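Local coordinates for protein L-isoleucine-4-hydroxylase (Bacillus thuringiensis, PDB 6LNH) that hydroxylates L-isoleucine to (4S)-4-hydroxy-L-isoleucine, using iron(II), 2-oxoglutarate and molecular oxygen, and also oxidises several related amino acids, at residues C[67-71]-C[151-155]; C[156-162]-C[227-233]. One frame throughout, in Å; residues are numbered along the deposited sequence.

Overall arrangement
Interaction 1 (67-71 with 151-155) joins two neighbouring strands of the large antiparallel sheet, and interaction 2 (156-162 with 227-233) takes over where strand 145-156 runs out into its loop, their centres about 14 Å apart. The first is a regular ladder, partly buried, with arginines on the face that carries Tyr154, whose side chain lies near the bound iron. The second lies farther from the middle of the chain, about 22 Å between centres, yet is buried, with two neighbouring subunits also reaching it; one beta bridge, a water and packed methyl groups replace the ladder. The two meet where Ser162 OG probably hydrogen-bonds Cys67 O and Leu228 CD2 packs against Tyr154 O.

Interaction 1: residues C[67-71]-C[151-155]; sequences CRARS and QVRYK
Backbone hydrogen bonds tie 68-71 to 151-155 as antiparallel strands. Ala69 pairs with Arg153 in both directions: Ala69 N gives an almost straight bond to Arg153 O (3.1 Å, 179° at the hydrogen), and Arg153 N returns one to Ala69 O at 2.9 Å. Ser71 and Gln151 form the next hydrogen-bonded pair. Between them Arg70 faces Val152 in a non-hydrogen-bonded pair, where Arg70 CA comes to 3.0 Å from Gln151 O in a CA-H...O contact.

Apolar and flat groups meet on the face bearing Arg68, Arg70, Val152 and Tyr154. Val152 splits its methyls between the arginines. CG1 touches Arg68 CG and also sits over one face of the Tyr154 ring, toward its rim, whereas Val152 CG2 lies over the centre of the Arg70 guanidinium, 4.1 Å from Arg70 CZ. Arg68 runs alongside Tyr154, guanidinium and ring 22° apart, with Arg68 NE 3.9 Å from Tyr154 CE2. This sheet belongs to the cupin-type beta fold of 2-oxoglutarate/iron dioxygenases, and the Tyr154 side chain lies about 7 Å from the bound iron. Strand 236-247 flanks 151-155 on its other edge through backbone bonds of Val152 with Ile240 and Tyr154 with Arg238.

Ala69, Ser71, Gln151 and Arg153 share the other face. Lys155, bent at its third torsion (chi3 -92°), lays CE 3.8 Å from Ala69 CB, and Gln151 extends its chain past Ser71, with Gln151 OE1 4.0 Å from Ser71 CB. Polar side-chain ends find partners beyond the two strands: Lys155 NZ makes a salt bridge with Asp61, Gln151 NE2 bonds Asp55, and Arg153 turns away to a salt bridge with Asp239, its guanidinium also in cation-pi contact with Phe237 and Tyr57.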
loop_
_atom_site.group_PDB
_atom_site.type_symbol
_atom_site.label_atom_id
_atom_site.label_comp_id
_atom_site.label_asym_id
_atom_site.label_seq_id
_atom_site.Cartn_x
_atom_site.Cartn_y
_atom_site.Cartn_z
ATOM N N CYS C 67 8.508 -14.220 19.915
ATOM C CA CYS C 67 8.271 -13.759 18.520
ATOM C C CYS C 67 8.475 -12.237 18.444
ATOM O O CYS C 67 8.152 -11.652 17.395
ATOM C CB CYS C 67 6.869 -14.137 18.041
ATOM S SG CYS C 67 6.232 -15.720 18.665
ATOM N N ARG C 68 9.019 -11.623 19.504
ATOM C CA ARG C 68 9.211 -10.147 19.523
ATOM C C ARG C 68 10.140 -9.721 20.668
ATOM O O ARG C 68 10.604 -10.593 21.414
ATOM C CB ARG C 68 7.859 -9.465 19.738
ATOM C CG ARG C 68 7.351 -9.553 21.171
ATOM C CD ARG C 68 6.246 -10.577 21.329
ATOM N NE ARG C 68 5.224 -10.159 22.276
ATOM C CZ ARG C 68 4.841 -10.870 23.331
ATOM N NH1 ARG C 68 5.400 -12.041 23.580
ATOM N NH2 ARG C 68 3.902 -10.408 24.135
ATOM N N ALA C 69 10.379 -8.410 20.787
ATOM C CA ALA C 69 11.237 -7.818 21.841
ATOM C C ALA C 69 10.411 -6.793 22.624
ATOM O O ALA C 69 9.531 -6.172 22.011
ATOM C CB ALA C 69 12.450 -7.180 21.216
ATOM N N ARG C 70 10.690 -6.612 23.919
ATOM C CA ARG C 70 9.874 -5.661 24.718
ATOM C C ARG C 70 10.605 -5.196 25.983
ATOM O O ARG C 70 11.582 -5.842 26.389
ATOM C CB ARG C 70 8.556 -6.328 25.120
ATOM C CG ARG C 70 8.722 -7.479 26.101
ATOM C CD ARG C 70 7.409 -8.145 26.462
ATOM N NE ARG C 70 6.479 -7.228 27.102
ATOM C CZ ARG C 70 5.172 -7.212 26.877
ATOM N NH1 ARG C 70 4.637 -8.065 26.024
ATOM N NH2 ARG C 70 4.403 -6.341 27.503
ATOM N N SER C 71 10.106 -4.099 26.562
ATOM C CA SER C 71 10.584 -3.486 27.790
ATOM C C SER C 71 9.365 -3.043 28.581
ATOM O O SER C 71 8.317 -2.739 28.005
ATOM C CB SER C 71 11.503 -2.286 27.523
ATOM O OG SER C 71 12.780 -2.704 27.078
ATOM N N GLN C 151 6.773 -1.204 26.035
ATOM C CA GLN C 151 7.433 -0.846 24.788
ATOM C C GLN C 151 7.706 -2.150 24.045
ATOM O O GLN C 151 8.558 -2.936 24.465
ATOM C CB GLN C 151 8.723 -0.088 25.094
ATOM C CG GLN C 151 9.309 0.748 23.982
ATOM C CD GLN C 151 10.586 1.435 24.432
ATOM O OE1 GLN C 151 11.082 1.177 25.529
ATOM N NE2 GLN C 151 11.127 2.301 23.587
ATOM N N VAL C 152 6.998 -2.376 22.940
ATOM C CA VAL C 152 7.059 -3.645 22.222
ATOM C C VAL C 152 7.403 -3.386 20.766
ATOM O O VAL C 152 6.798 -2.526 20.117
ATOM C CB VAL C 152 5.737 -4.427 22.314
ATOM C CG1 VAL C 152 5.904 -5.822 21.713
ATOM C CG2 VAL C 152 5.266 -4.522 23.759
ATOM N N ARG C 153 8.378 -4.126 20.258
ATOM C CA ARG C 153 8.694 -4.160 18.836
ATOM C C ARG C 153 8.419 -5.575 18.340
ATOM O O ARG C 153 9.107 -6.522 18.734
ATOM C CB ARG C 153 10.148 -3.766 18.590
ATOM C CG ARG C 153 10.646 -3.993 17.185
ATOM C CD ARG C 153 11.938 -3.222 17.024
ATOM N NE ARG C 153 11.731 -1.917 16.395
ATOM C CZ ARG C 153 12.537 -1.395 15.477
ATOM N NH1 ARG C 153 13.630 -2.046 15.109
ATOM N NH2 ARG C 153 12.272 -0.205 14.955
ATOM N N TYR C 154 7.423 -5.722 17.474
ATOM C CA TYR C 154 7.189 -7.006 16.831
ATOM C C TYR C 154 8.103 -7.125 15.622
ATOM O O TYR C 154 8.249 -6.176 14.846
ATOM C CB TYR C 154 5.724 -7.148 16.415
ATOM C CG TYR C 154 4.780 -7.151 17.593
ATOM C CD1 TYR C 154 4.271 -5.960 18.092
ATOM C CD2 TYR C 154 4.414 -8.336 18.221
ATOM C CE1 TYR C 154 3.415 -5.949 19.173
ATOM C CE2 TYR C 154 3.555 -8.335 19.304
ATOM C CZ TYR C 154 3.062 -7.140 19.776
ATOM O OH TYR C 154 2.208 -7.140 20.854
ATOM N N LYS C 155 8.714 -8.291 15.457
ATOM C CA LYS C 155 9.657 -8.509 14.371
ATOM C C LYS C 155 9.176 -9.685 13.540
ATOM O O LYS C 155 8.957 -10.780 14.068
ATOM C CB LYS C 155 11.067 -8.757 14.913
ATOM C CG LYS C 155 11.514 -7.706 15.925
ATOM C CD LYS C 155 12.888 -8.010 16.497
ATOM C CE LYS C 155 12.783 -8.829 17.771
ATOM N NZ LYS C 155 14.119 -9.056 18.390
#

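Interaction 2: residues C[156-162]-C[227-233]; sequences ATKERPS and PLGTECS. With HG (mercury (II) ion), chain F.
Lys158 lies along the backbone of 230-233, its methylenes doing most of the touching. Lys158 CG rests 3.6 Å from Thr230 O, and Lys158 CE comes to 3.7 Å from Cys232 O. A bend at chi3 (-45°) brings Lys158 NZ to 4.0 Å from Ser233 OG, too far for a hydrogen bond.

Leu228 makes the one regular beta pairing of the contact. Leu228 O accepts from Ser162 N at 2.9 Å, nearly straight (173°) and in the carbonyl plane, and Leu228 N bonds back to Ser162 O at 3.0 Å, giving an isolated antiparallel bridge. Leu228 CG, anti to the backbone N (chi1 -168°), meets the methyl of Ala156, 4.0 Å from Ala156 CB. That methyl also lies against Leu228 O, so the carbonyl takes an N-H from Ser162 and packing from Ala156. The Leu228 side chain also packs on Tyr154 and Arg238 of the large sheet. The bridge couples the edge of the smaller sheet, through strand 222-229, to the loop that follows strand 145-156, within the two-sheet beta scaffold of this dioxygenase family.

Thr230 points its methyl at the turn 157-160, Thr230 CG2 standing 3.6 Å from both Thr157 C and Lys158 N. A water completes the junction, giving a hydrogen to Thr157 O and accepting from Thr230 N. The hydroxyl OG1 faces elsewhere: it bonds Thr187 O and accepts from Cys232 N, an ST turn that shapes the chain just before the cysteine. Cys232 SG binds at 2.5 Å a mercury ion, which is not the enzyme's cofactor, with Glu210 OE1 of a third subunit as the other ligand, while Ile202 and Asn203 of a second subunit pack on Pro227 and Pro161.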
loop_
_atom_site.group_PDB
_atom_site.type_symbol
_atom_site.label_atom_id
_atom_site.label_comp_id
_atom_site.label_asym_id
_atom_site.label_seq_id
_atom_site.Cartn_x
_atom_site.Cartn_y
_atom_site.Cartn_z
ATOM N N ALA C 156 9.023 -9.455 12.243
ATOM C CA ALA C 156 8.540 -10.470 11.329
ATOM C C ALA C 156 9.525 -10.627 10.186
ATOM O O ALA C 156 10.150 -9.661 9.738
ATOM C CB ALA C 156 7.155 -10.118 10.776
ATOM N N THR C 157 9.658 -11.862 9.726
ATOM C CA THR C 157 10.520 -12.190 8.608
ATOM C C THR C 157 9.752 -13.153 7.717
ATOM O O THR C 157 8.715 -13.696 8.108
ATOM C CB THR C 157 11.863 -12.773 9.077
ATOM O OG1 THR C 157 12.844 -12.610 8.045
ATOM C CG2 THR C 157 11.734 -14.239 9.412
ATOM N N LYS C 158 10.244 -13.335 6.491
ATOM C CA LYS C 158 9.539 -14.194 5.546
ATOM C C LYS C 158 9.417 -15.626 6.056
ATOM O O LYS C 158 8.429 -16.303 5.759
ATOM C CB LYS C 158 10.234 -14.174 4.187
ATOM C CG LYS C 158 9.272 -14.274 3.014
ATOM C CD LYS C 158 10.000 -14.694 1.753
ATOM C CE LYS C 158 11.294 -13.914 1.609
ATOM N NZ LYS C 158 11.802 -13.910 0.211
ATOM N N GLU C 159 10.390 -16.102 6.835
ATOM C CA GLU C 159 10.340 -17.476 7.322
ATOM C C GLU C 159 9.693 -17.603 8.691
ATOM O O GLU C 159 9.282 -18.709 9.068
ATOM C CB GLU C 159 11.752 -18.079 7.459
ATOM C CG GLU C 159 12.655 -18.205 6.227
ATOM C CD GLU C 159 12.838 -16.917 5.448
ATOM O OE1 GLU C 159 13.171 -15.883 6.070
ATOM O OE2 GLU C 159 12.695 -16.956 4.206
ATOM N N ARG C 160 9.574 -16.504 9.434
ATOM C CA ARG C 160 8.963 -16.521 10.758
ATOM C C ARG C 160 8.080 -15.301 10.902
ATOM O O ARG C 160 8.550 -14.207 11.249
ATOM C CB ARG C 160 10.020 -16.553 11.864
ATOM C CG ARG C 160 11.122 -17.590 11.702
ATOM C CD ARG C 160 12.015 -17.679 12.938
ATOM N NE ARG C 160 12.381 -19.057 13.258
ATOM C CZ ARG C 160 13.529 -19.418 13.826
ATOM N NH1 ARG C 160 14.434 -18.504 14.148
ATOM N NH2 ARG C 160 13.772 -20.698 14.078
ATOM N N PRO C 161 6.780 -15.447 10.670
ATOM C CA PRO C 161 5.845 -14.373 10.996
ATOM C C PRO C 161 5.849 -14.151 12.498
ATOM O O PRO C 161 6.318 -14.985 13.273
ATOM C CB PRO C 161 4.494 -14.901 10.497
ATOM C CG PRO C 161 4.839 -16.022 9.547
ATOM C CD PRO C 161 6.098 -16.618 10.097
ATOM N N SER C 162 5.299 -13.027 12.929
ATOM C CA SER C 162 5.293 -12.695 14.344
ATOM C C SER C 162 3.884 -12.887 14.871
ATOM O O SER C 162 2.923 -12.358 14.299
ATOM C CB SER C 162 5.752 -11.255 14.566
ATOM O OG SER C 162 5.644 -10.884 15.926
ATOM N N PRO C 227 -1.632 -11.469 12.982
ATOM C CA PRO C 227 -0.183 -11.696 12.910
ATOM C C PRO C 227 0.501 -10.707 11.977
ATOM O O PRO C 227 -0.104 -10.145 11.063
ATOM C CB PRO C 227 -0.072 -13.131 12.379
ATOM C CG PRO C 227 -1.353 -13.771 12.787
ATOM C CD PRO C 227 -2.387 -12.695 12.658
ATOM N N LEU C 228 1.790 -10.498 12.225
ATOM C CA LEU C 228 2.611 -9.605 11.420
ATOM C C LEU C 228 3.470 -10.425 10.466
ATOM O O LEU C 228 4.142 -11.371 10.888
ATOM C CB LEU C 228 3.499 -8.732 12.308
ATOM C CG LEU C 228 4.188 -7.562 11.609
ATOM C CD1 LEU C 228 3.175 -6.484 11.261
ATOM C CD2 LEU C 228 5.307 -6.995 12.469
ATOM N N GLY C 229 3.439 -10.067 9.183
ATOM C CA GLY C 229 4.194 -10.776 8.173
ATOM C C GLY C 229 4.937 -9.827 7.256
ATOM O O GLY C 229 4.815 -8.602 7.350
ATOM N N THR C 230 5.717 -10.429 6.362
ATOM C CA THR C 230 6.367 -9.730 5.266
ATOM C C THR C 230 6.626 -10.746 4.164
ATOM O O THR C 230 6.982 -11.896 4.446
ATOM C CB THR C 230 7.676 -9.058 5.715
ATOM O OG1 THR C 230 8.237 -8.304 4.632
ATOM C CG2 THR C 230 8.687 -10.099 6.187
ATOM N N GLU C 231 6.394 -10.335 2.920
ATOM C CA GLU C 231 6.856 -11.080 1.759
ATOM C C GLU C 231 8.179 -10.552 1.224
ATOM O O GLU C 231 8.520 -10.809 0.070
ATOM C CB GLU C 231 5.781 -11.062 0.676
ATOM C CG GLU C 231 4.560 -11.915 1.023
ATOM C CD GLU C 231 3.405 -11.671 0.081
ATOM O OE1 GLU C 231 3.447 -10.642 -0.622
ATOM O OE2 GLU C 231 2.463 -12.497 0.037
ATOM N N CYS C 232 8.947 -9.856 2.048
ATOM C CA CYS C 232 10.200 -9.247 1.633
ATOM C C CYS C 232 11.368 -9.921 2.340
ATOM O O CYS C 232 11.201 -10.610 3.349
ATOM C CB CYS C 232 10.207 -7.740 1.925
ATOM S SG CYS C 232 8.936 -6.781 1.055
ATOM N N SER C 233 12.567 -9.709 1.797
ATOM C CA SER C 233 13.750 -10.386 2.313
ATOM C C SER C 233 14.341 -9.729 3.552
ATOM O O SER C 233 15.271 -10.294 4.138
ATOM C CB SER C 233 14.819 -10.477 1.219
ATOM O OG SER C 233 14.234 -10.719 -0.049
HETATM HG HG HG F . 8.336 -7.668 -1.203
HETATM O O HOH W 1 5.880 -13.372 7.243
#